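Local coordinates for blood group a-and b-cleaving endo-beta-galactosidase (Streptococcus pneumoniae, PDB 2YGL), which probably cleaves blood group A and B antigen glycans as a family 98 glycoside hydrolase whose tandem CBM51 modules are expected to bind carbohydrate, at residues A[287-292]-A[331-336]; A[296-301]-A[315-320]; A[250-255]-A[327-332]. All coordinates share one frame; numbering follows the deposited sequence.

Contact 1: A[287-292]-A[331-336]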
loop_
_atom_site.group_PDB
_atom_site.type_symbol
_atom_site.label_atom_id
_atom_site.label_comp_id
_atom_site.label_asym_id
_atom_site.label_seq_id
_atom_site.Cartn_x
_atom_site.Cartn_y
_atom_site.Cartn_z
ATOM N N LYS A 287 15.543 -26.882 -1.324
ATOM C CA LYS A 287 14.982 -25.698 -0.662
ATOM C C LYS A 287 15.859 -24.457 -0.832
ATOM O O LYS A 287 17.054 -24.560 -1.130
ATOM C CB LYS A 287 14.736 -25.960 0.835
ATOM C CG LYS A 287 15.981 -26.377 1.609
ATOM C CD LYS A 287 15.744 -26.430 3.110
ATOM C CE LYS A 287 16.976 -26.976 3.812
ATOM N NZ LYS A 287 16.851 -26.980 5.294
ATOM N N PHE A 288 15.250 -23.291 -0.632
ATOM C CA PHE A 288 15.961 -22.014 -0.602
ATOM C C PHE A 288 15.647 -21.282 0.700
ATOM O O PHE A 288 14.486 -21.221 1.113
ATOM C CB PHE A 288 15.570 -21.142 -1.802
ATOM C CG PHE A 288 16.172 -19.758 -1.772
ATOM C CD1 PHE A 288 17.505 -19.554 -2.129
ATOM C CD2 PHE A 288 15.405 -18.659 -1.388
ATOM C CE1 PHE A 288 18.066 -18.275 -2.102
ATOM C CE2 PHE A 288 15.954 -17.378 -1.359
ATOM C CZ PHE A 288 17.287 -17.186 -1.717
ATOM N N GLU A 289 16.681 -20.726 1.328
ATOM C CA GLU A 289 16.536 -20.014 2.598
ATOM C C GLU A 289 17.080 -18.590 2.553
ATOM O O GLU A 289 18.131 -18.336 1.962
ATOM C CB GLU A 289 17.264 -20.755 3.715
ATOM C CG GLU A 289 16.627 -22.057 4.159
ATOM C CD GLU A 289 17.489 -22.799 5.166
ATOM O OE1 GLU A 289 18.696 -22.484 5.284
ATOM O OE2 GLU A 289 16.960 -23.703 5.838
ATOM N N VAL A 290 16.350 -17.671 3.183
ATOM C CA VAL A 290 16.877 -16.349 3.502
ATOM C C VAL A 290 17.165 -16.334 5.001
ATOM O O VAL A 290 16.281 -16.605 5.818
ATOM C CB VAL A 290 15.909 -15.211 3.113
ATOM C CG1 VAL A 290 16.533 -13.843 3.408
ATOM C CG2 VAL A 290 15.532 -15.307 1.641
ATOM N N VAL A 291 18.412 -16.038 5.351
ATOM C CA VAL A 291 18.879 -16.152 6.729
ATOM C C VAL A 291 19.402 -14.804 7.230
ATOM O O VAL A 291 20.331 -14.238 6.650
ATOM C CB VAL A 291 19.975 -17.245 6.863
ATOM C CG1 VAL A 291 20.285 -17.532 8.320
ATOM C CG2 VAL A 291 19.549 -18.537 6.155
ATOM N N ALA A 292 18.787 -14.296 8.295
ATOM C CA ALA A 292 19.206 -13.044 8.923
ATOM C C ALA A 292 19.900 -13.318 10.253
ATOM O O ALA A 292 19.286 -13.843 11.184
ATOM C CB ALA A 292 18.012 -12.114 9.118
ATOM N N LYS A 331 20.698 -19.017 0.965
ATOM C CA LYS A 331 21.178 -20.404 0.980
ATOM C C LYS A 331 20.394 -21.307 0.032
ATOM O O LYS A 331 19.163 -21.364 0.089
ATOM C CB LYS A 331 21.158 -20.968 2.405
ATOM C CG LYS A 331 21.978 -20.163 3.404
ATOM C CD LYS A 331 22.124 -20.901 4.720
ATOM C CE LYS A 331 22.976 -20.107 5.696
ATOM N NZ LYS A 331 23.129 -20.818 6.993
ATOM N N SER A 332 21.126 -22.009 -0.829
ATOM C CA SER A 332 20.537 -22.859 -1.861
ATOM C C SER A 332 20.928 -24.317 -1.661
ATOM O O SER A 332 22.116 -24.653 -1.629
ATOM C CB SER A 332 20.965 -22.387 -3.254
ATOM O OG SER A 332 20.680 -21.014 -3.433
ATOM N N TYR A 333 19.917 -25.173 -1.539
ATOM C CA TYR A 333 20.117 -26.586 -1.242
ATOM C C TYR A 333 19.793 -27.466 -2.444
ATOM O O TYR A 333 18.668 -27.467 -2.953
ATOM C CB TYR A 333 19.272 -27.008 -0.038
ATOM C CG TYR A 333 19.656 -26.344 1.267
ATOM C CD1 TYR A 333 19.244 -25.041 1.561
ATOM C CD2 TYR A 333 20.412 -27.028 2.222
ATOM C CE1 TYR A 333 19.583 -24.431 2.766
ATOM C CE2 TYR A 333 20.757 -26.429 3.432
ATOM C CZ TYR A 333 20.338 -25.128 3.696
ATOM O OH TYR A 333 20.674 -24.527 4.885
ATOM N N SER A 334 20.800 -28.216 -2.882
ATOM C CA SER A 334 20.700 -29.081 -4.051
ATOM C C SER A 334 19.808 -30.300 -3.807
ATOM O O SER A 334 19.736 -30.815 -2.688
ATOM C CB SER A 334 22.102 -29.532 -4.467
ATOM O OG SER A 334 22.062 -30.311 -5.644
ATOM N N GLY A 335 19.131 -30.747 -4.863
ATOM C CA GLY A 335 18.334 -31.980 -4.830
ATOM C C GLY A 335 19.204 -33.228 -4.843
ATOM O O GLY A 335 18.764 -34.304 -4.435
ATOM N N LYS A 336 20.431 -33.077 -5.343
ATOM C CA LYS A 336 21.503 -34.085 -5.249
ATOM C C LYS A 336 21.403 -35.301 -6.184
ATOM O O LYS A 336 22.365 -36.061 -6.314
ATOM C CB LYS A 336 21.714 -34.534 -3.795
ATOM C CG LYS A 336 22.274 -33.442 -2.895
ATOM C CD LYS A 336 22.157 -33.819 -1.432
ATOM C CE LYS A 336 22.592 -32.667 -0.539
ATOM N NZ LYS A 336 22.359 -32.975 0.898
HETATM O O HOH W 1 20.403 -21.735 7.616
#
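Residues 287-289 pair with 331-333 as neighbouring antiparallel strands, Lys287 facing Tyr333 and Glu289 facing Lys331 as hydrogen-bonded pairs, with Phe288 and Ser332 forming the non-hydrogen-bonded pair between them. Glu289 and Lys331 exchange both backbone bonds, and Tyr333 N reaches Lys287 O at 3.0 Å. The face carrying Lys287, Glu289, Lys331 and Tyr333 is mixed, built of long amphipathic chains. With CG of Lys287 set between its backbone N and carbonyl carbon (chi1 58°) and the rest of the chain extended, the lysine runs over one face of the Tyr333 ring. Its CE lies 3.5 Å from the ring centroid, almost on the normal, a CH-pi contact. NZ, 4.4 Å from the same centroid, adds a cation-pi interaction and a salt bridge to Glu289 OE2 whose hydrogen bond is weak. Glu289 OE1 accepts from Tyr333 OH at 2.9 Å, met from above the carboxylate plane, which stands 75° to the ring. A water links OE1 onward to Lys331 NZ, so the buried carboxylate is satisfied, while the methylenes of the partly exposed Lys331 pass Val291 CG2 (CD to CG2 3.8 Å). On the other face Ser332 OG lies at the edge of the buried Phe288 ring, which also packs on Leu345 of the opposing sheet. Such alternation is typical of a beta-sandwich sheet, with one face turned to the core.

Contact 2: A[296-301]-A[315-320]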
loop_
_atom_site.group_PDB
_atom_site.type_symbol
_atom_site.label_atom_id
_atom_site.label_comp_id
_atom_site.label_asym_id
_atom_site.label_seq_id
_atom_site.Cartn_x
_atom_site.Cartn_y
_atom_site.Cartn_z
ATOM N N VAL A 296 16.835 -18.333 10.156
ATOM C CA VAL A 296 16.028 -18.499 8.949
ATOM C C VAL A 296 14.765 -17.650 9.062
ATOM O O VAL A 296 13.953 -17.852 9.968
ATOM C CB VAL A 296 15.668 -19.993 8.700
ATOM C CG1 VAL A 296 14.715 -20.141 7.527
ATOM C CG2 VAL A 296 16.932 -20.817 8.461
ATOM N N ILE A 297 14.624 -16.683 8.156
ATOM C CA ILE A 297 13.446 -15.812 8.125
ATOM C C ILE A 297 12.549 -16.108 6.924
ATOM O O ILE A 297 11.415 -15.628 6.856
ATOM C CB ILE A 297 13.816 -14.303 8.190
ATOM C CG1 ILE A 297 14.731 -13.909 7.020
ATOM C CG2 ILE A 297 14.440 -13.969 9.551
ATOM C CD1 ILE A 297 14.835 -12.412 6.787
ATOM N N TYR A 298 13.074 -16.886 5.977
ATOM C CA TYR A 298 12.281 -17.475 4.903
ATOM C C TYR A 298 12.792 -18.871 4.547
ATOM O O TYR A 298 13.999 -19.085 4.425
ATOM C CB TYR A 298 12.275 -16.607 3.632
ATOM C CG TYR A 298 11.566 -17.303 2.483
ATOM C CD1 TYR A 298 10.189 -17.170 2.308
ATOM C CD2 TYR A 298 12.265 -18.136 1.601
ATOM C CE1 TYR A 298 9.528 -17.825 1.278
ATOM C CE2 TYR A 298 11.611 -18.801 0.570
ATOM C CZ TYR A 298 10.246 -18.639 0.414
ATOM O OH TYR A 298 9.592 -19.288 -0.605
ATOM N N SER A 299 11.859 -19.804 4.368
ATOM C CA SER A 299 12.166 -21.130 3.837
ATOM C C SER A 299 11.128 -21.541 2.799
ATOM O O SER A 299 9.924 -21.389 3.017
ATOM C CB SER A 299 12.228 -22.163 4.956
ATOM O OG SER A 299 12.673 -23.412 4.460
ATOM N N SER A 300 11.602 -22.065 1.671
ATOM C CA SER A 300 10.723 -22.469 0.574
ATOM C C SER A 300 9.945 -23.759 0.854
ATOM O O SER A 300 8.984 -24.072 0.146
ATOM C CB SER A 300 11.516 -22.602 -0.732
ATOM O OG SER A 300 12.471 -23.644 -0.649
ATOM N N ASP A 301 10.346 -24.497 1.888
ATOM C CA ASP A 301 9.727 -25.796 2.172
ATOM C C ASP A 301 8.389 -25.741 2.926
ATOM O O ASP A 301 7.805 -26.782 3.234
ATOM C CB ASP A 301 10.717 -26.777 2.821
ATOM C CG ASP A 301 11.406 -26.211 4.046
ATOM O OD1 ASP A 301 10.856 -25.294 4.697
ATOM O OD2 ASP A 301 12.510 -26.705 4.365
ATOM N N PHE A 315 8.822 -18.963 -7.660
ATOM C CA PHE A 315 8.025 -18.386 -6.572
ATOM C C PHE A 315 8.551 -17.026 -6.117
ATOM O O PHE A 315 9.754 -16.761 -6.189
ATOM C CB PHE A 315 7.900 -19.357 -5.386
ATOM C CG PHE A 315 9.214 -19.898 -4.885
ATOM C CD1 PHE A 315 9.743 -21.074 -5.408
ATOM C CD2 PHE A 315 9.910 -19.246 -3.872
ATOM C CE1 PHE A 315 10.952 -21.583 -4.946
ATOM C CE2 PHE A 315 11.123 -19.747 -3.401
ATOM C CZ PHE A 315 11.645 -20.918 -3.941
ATOM N N LEU A 316 7.637 -16.171 -5.658
ATOM C CA LEU A 316 8.004 -14.858 -5.142
ATOM C C LEU A 316 8.429 -14.950 -3.683
ATOM O O LEU A 316 7.682 -15.447 -2.838
ATOM C CB LEU A 316 6.852 -13.854 -5.301
ATOM C CG LEU A 316 7.061 -12.423 -4.772
ATOM C CD1 LEU A 316 8.252 -11.722 -5.430
ATOM C CD2 LEU A 316 5.798 -11.590 -4.939
ATOM N N VAL A 317 9.643 -14.483 -3.407
ATOM C CA VAL A 317 10.124 -14.334 -2.040
ATOM C C VAL A 317 10.059 -12.854 -1.686
ATOM O O VAL A 317 10.714 -12.021 -2.319
ATOM C CB VAL A 317 11.567 -14.864 -1.859
ATOM C CG1 VAL A 317 12.072 -14.577 -0.448
ATOM C CG2 VAL A 317 11.629 -16.354 -2.147
ATOM N N ASP A 318 9.246 -12.537 -0.684
ATOM C CA ASP A 318 9.075 -11.166 -0.225
ATOM C C ASP A 318 9.009 -11.188 1.296
ATOM O O ASP A 318 7.961 -11.478 1.877
ATOM C CB ASP A 318 7.802 -10.559 -0.831
ATOM C CG ASP A 318 7.603 -9.097 -0.455
ATOM O OD1 ASP A 318 8.343 -8.569 0.407
ATOM O OD2 ASP A 318 6.693 -8.466 -1.032
ATOM N N VAL A 319 10.137 -10.883 1.932
ATOM C CA VAL A 319 10.274 -11.051 3.378
ATOM C C VAL A 319 10.842 -9.798 4.054
ATOM O O VAL A 319 11.742 -9.142 3.520
ATOM C CB VAL A 319 11.107 -12.333 3.723
ATOM C CG1 VAL A 319 12.540 -12.242 3.185
ATOM C CG2 VAL A 319 11.095 -12.628 5.222
ATOM N N GLU A 320 10.290 -9.468 5.222
ATOM C CA GLU A 320 10.789 -8.364 6.038
ATOM C C GLU A 320 12.126 -8.730 6.666
ATOM O O GLU A 320 12.300 -9.841 7.165
ATOM C CB GLU A 320 9.793 -8.008 7.147
ATOM C CG GLU A 320 8.548 -7.266 6.678
ATOM C CD GLU A 320 7.638 -6.841 7.827
ATOM O OE1 GLU A 320 7.795 -7.355 8.959
ATOM O OE2 GLU A 320 6.757 -5.985 7.596
#
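Strand 296-299 and strand 315-320 run antiparallel at 160°, but their axes come no nearer than 7.5 Å, and Tyr298 CA and Val319 CA are 6.9 Å apart, so side chains rather than backbone bonds bridge them. Tyr298 contributes the largest share. Its CG lies opposite the backbone N (chi1 174°), which lays the ring along the other strand with Val317 beneath one face; Val317 CG2 makes a CH-pi contact 4.0 Å from the centroid of the Tyr298 ring. Farther out, Tyr298 OH sits 3.2 Å from Phe315 CE2, and Ser300 CB meets Phe315 CZ of the same ring at 3.6 Å. Ser300 OG is engaged outside the contact, accepting from Phe288 N. At the other end Val319 CG2 touches Ile297 O at 3.4 Å and Ile297 CD1 at 4.1 Å. Ile297 and Tyr298 both face Val290 in a classic beta bulge, and both side chains start toward strand 315-320. Branched and aromatic residues suit this spacing because they fill the gap between an outermost strand of one sheet and a strand of the other. The chemistry is thus that of a largely apolar sandwich seam, held by dispersion and packing and not by directed polar bonds.

Contact 3: A[250-255]-A[327-332]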
loop_
_atom_site.group_PDB
_atom_site.type_symbol
_atom_site.label_atom_id
_atom_site.label_comp_id
_atom_site.label_asym_id
_atom_site.label_seq_id
_atom_site.Cartn_x
_atom_site.Cartn_y
_atom_site.Cartn_z
ATOM N N PRO A 250 24.515 -26.344 2.040
ATOM C CA PRO A 250 24.088 -25.499 0.930
ATOM C C PRO A 250 25.244 -24.715 0.315
ATOM O O PRO A 250 26.372 -24.768 0.812
ATOM C CB PRO A 250 23.135 -24.522 1.611
ATOM C CG PRO A 250 23.759 -24.311 2.969
ATOM C CD PRO A 250 24.503 -25.593 3.313
ATOM N N SER A 251 24.955 -24.008 -0.771
ATOM C CA SER A 251 25.822 -22.935 -1.218
ATOM C C SER A 251 25.215 -21.651 -0.661
ATOM O O SER A 251 23.999 -21.565 -0.487
ATOM C CB SER A 251 25.900 -22.890 -2.740
ATOM O OG SER A 251 24.638 -22.582 -3.302
ATOM N N SER A 252 26.055 -20.661 -0.383
ATOM C CA SER A 252 25.592 -19.454 0.297
ATOM C C SER A 252 26.205 -18.180 -0.271
ATOM O O SER A 252 27.401 -18.129 -0.554
ATOM C CB SER A 252 25.880 -19.557 1.797
ATOM O OG SER A 252 25.351 -18.444 2.497
ATOM N N ILE A 253 25.363 -17.165 -0.450
ATOM C CA ILE A 253 25.818 -15.821 -0.790
ATOM C C ILE A 253 25.558 -14.947 0.435
ATOM O O ILE A 253 24.425 -14.880 0.929
ATOM C CB ILE A 253 25.095 -15.243 -2.034
ATOM C CG1 ILE A 253 25.046 -16.272 -3.172
ATOM C CG2 ILE A 253 25.774 -13.950 -2.498
ATOM C CD1 ILE A 253 24.014 -15.960 -4.253
ATOM N N LYS A 254 26.609 -14.294 0.923
ATOM C CA LYS A 254 26.544 -13.535 2.172
ATOM C C LYS A 254 26.747 -12.038 1.953
ATOM O O LYS A 254 27.686 -11.621 1.273
ATOM C CB LYS A 254 27.572 -14.070 3.178
ATOM C CG LYS A 254 27.564 -13.364 4.531
ATOM C CD LYS A 254 28.224 -14.204 5.622
ATOM C CE LYS A 254 29.722 -13.979 5.693
ATOM N NZ LYS A 254 30.314 -14.730 6.839
ATOM N N TYR A 255 25.861 -11.242 2.545
ATOM C CA TYR A 255 25.964 -9.788 2.494
ATOM C C TYR A 255 26.088 -9.191 3.887
ATOM O O TYR A 255 25.380 -9.593 4.814
ATOM C CB TYR A 255 24.757 -9.182 1.769
ATOM C CG TYR A 255 24.693 -9.549 0.308
ATOM C CD1 TYR A 255 25.368 -8.796 -0.654
ATOM C CD2 TYR A 255 23.968 -10.661 -0.115
ATOM C CE1 TYR A 255 25.314 -9.138 -2.002
ATOM C CE2 TYR A 255 23.910 -11.011 -1.455
ATOM C CZ TYR A 255 24.582 -10.250 -2.393
ATOM O OH TYR A 255 24.518 -10.606 -3.722
ATOM N N THR A 327 23.887 -9.337 9.086
ATOM C CA THR A 327 24.262 -10.268 8.033
ATOM C C THR A 327 23.026 -10.900 7.396
ATOM O O THR A 327 22.116 -11.352 8.096
ATOM C CB THR A 327 25.190 -11.374 8.594
ATOM O OG1 THR A 327 26.360 -10.772 9.160
ATOM C CG2 THR A 327 25.612 -12.357 7.507
ATOM N N ILE A 328 22.995 -10.910 6.067
ATOM C CA ILE A 328 21.975 -11.648 5.326
ATOM C C ILE A 328 22.652 -12.712 4.466
ATOM O O ILE A 328 23.579 -12.412 3.716
ATOM C CB ILE A 328 21.072 -10.717 4.466
ATOM C CG1 ILE A 328 20.215 -9.820 5.370
ATOM C CG2 ILE A 328 20.179 -11.539 3.516
ATOM C CD1 ILE A 328 19.510 -8.681 4.651
ATOM N N GLU A 329 22.192 -13.954 4.605
ATOM C CA GLU A 329 22.676 -15.069 3.797
ATOM C C GLU A 329 21.554 -15.668 2.952
ATOM O O GLU A 329 20.427 -15.845 3.425
ATOM C CB GLU A 329 23.293 -16.154 4.682
ATOM C CG GLU A 329 24.645 -15.790 5.276
ATOM C CD GLU A 329 25.052 -16.709 6.414
ATOM O OE1 GLU A 329 24.303 -16.808 7.408
ATOM O OE2 GLU A 329 26.130 -17.328 6.318
ATOM N N LEU A 330 21.881 -15.976 1.699
ATOM C CA LEU A 330 20.949 -16.611 0.774
ATOM C C LEU A 330 21.440 -18.024 0.482
ATOM O O LEU A 330 22.475 -18.206 -0.160
ATOM C CB LEU A 330 20.836 -15.792 -0.515
ATOM C CG LEU A 330 20.575 -14.287 -0.366
ATOM C CD1 LEU A 330 20.612 -13.616 -1.724
ATOM C CD2 LEU A 330 19.244 -14.000 0.342
ATOM N N LYS A 331 20.698 -19.017 0.965
ATOM C CA LYS A 331 21.178 -20.404 0.980
ATOM C C LYS A 331 20.394 -21.307 0.032
ATOM O O LYS A 331 19.163 -21.364 0.089
ATOM C CB LYS A 331 21.158 -20.968 2.405
ATOM C CG LYS A 331 21.978 -20.163 3.404
ATOM C CD LYS A 331 22.124 -20.901 4.720
ATOM C CE LYS A 331 22.976 -20.107 5.696
ATOM N NZ LYS A 331 23.129 -20.818 6.993
ATOM N N SER A 332 21.126 -22.009 -0.829
ATOM C CA SER A 332 20.537 -22.859 -1.861
ATOM C C SER A 332 20.928 -24.317 -1.661
ATOM O O SER A 332 22.116 -24.653 -1.629
ATOM C CB SER A 332 20.965 -22.387 -3.254
ATOM O OG SER A 332 20.680 -21.014 -3.433
HETATM O O HOH W 2 27.422 -17.675 4.069
#
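Two adjacent strands of the five-stranded antiparallel sheet meet here, 251-255 against 327-332, within the beta-sandwich of the second NPCBM module. Their axes approach to 4.6 Å, and six backbone bonds join three hydrogen-bonded pairs: Ser251 with Ser332, Ile253 with Leu330, and Tyr255 with Ile328. Tyr255 N to Ile328 O, at 2.8 Å, is the shortest and is nearly straight at 172°. In the pairs between, alpha carbons come close enough for CA-H...O contacts, such as Ser252 CA to Leu330 O at 3.4 Å.

One face is buried and largely apolar, with Ser251 and Ser332 at one end. Ile253, Tyr255, Ile328 and Leu330 make up the rest, and Leu330 CD1 meets Tyr255 CE2 at the ring edge, 4.2 Å away. Leu192 touches both Tyr255 and Leu330, and Leu345 and Phe350 of strand 343-352 in the other sheet pack on Leu330 and Ile328. The buried hydroxyl of Ser251 is satisfied by Val246 O. On the other face Lys254 and Glu329 run side by side in the same direction. Lys254 CG, opposite its own backbone N (chi1 -179°), rests on Thr327 CG2 at 3.7 Å, and a bend at the third torsion (87°) turns the end of the chain. Lys254 NZ stays 5.0 Å from Glu329 OE2, too far for a salt bridge although attraction is likely. Glu329 OE2 instead takes a bond from a water, 2.6 Å away, which also meets Ser252 OG. Pro250, preceded by a cis peptide, lies alongside Lys331 where the strand begins, its CB 3.4 Å from Ser332 O. Neither strand is outermost in the sheet, and such regular pairing belongs to the interior of an NPCBM beta-sandwich sheet.

In the fold
Contacts 1 and 3 share strand 327-334, which has 285-292 on one side and 251-256 on the other; their centres are 8 Å apart, and Tyr333 also packs on Pro250 while Phe288 and Val290 touch Leu330. Contact 2, centred 10 Å from contact 1, adjoins it through the hydrogen-bonded pairing of neighbouring strands 285-292 and 295-299, where Val290 O meets Ile297 N at 2.9 Å, and packs the edge strand 295-299 of that sheet against strand 315-320 of the other. Contacts 2 and 3 do not touch, their nearest atoms being about 6 Å apart. All three belong to the second module; the calcium ion, bound by Val102, Ala152, His155 and Asp159, belongs to the first.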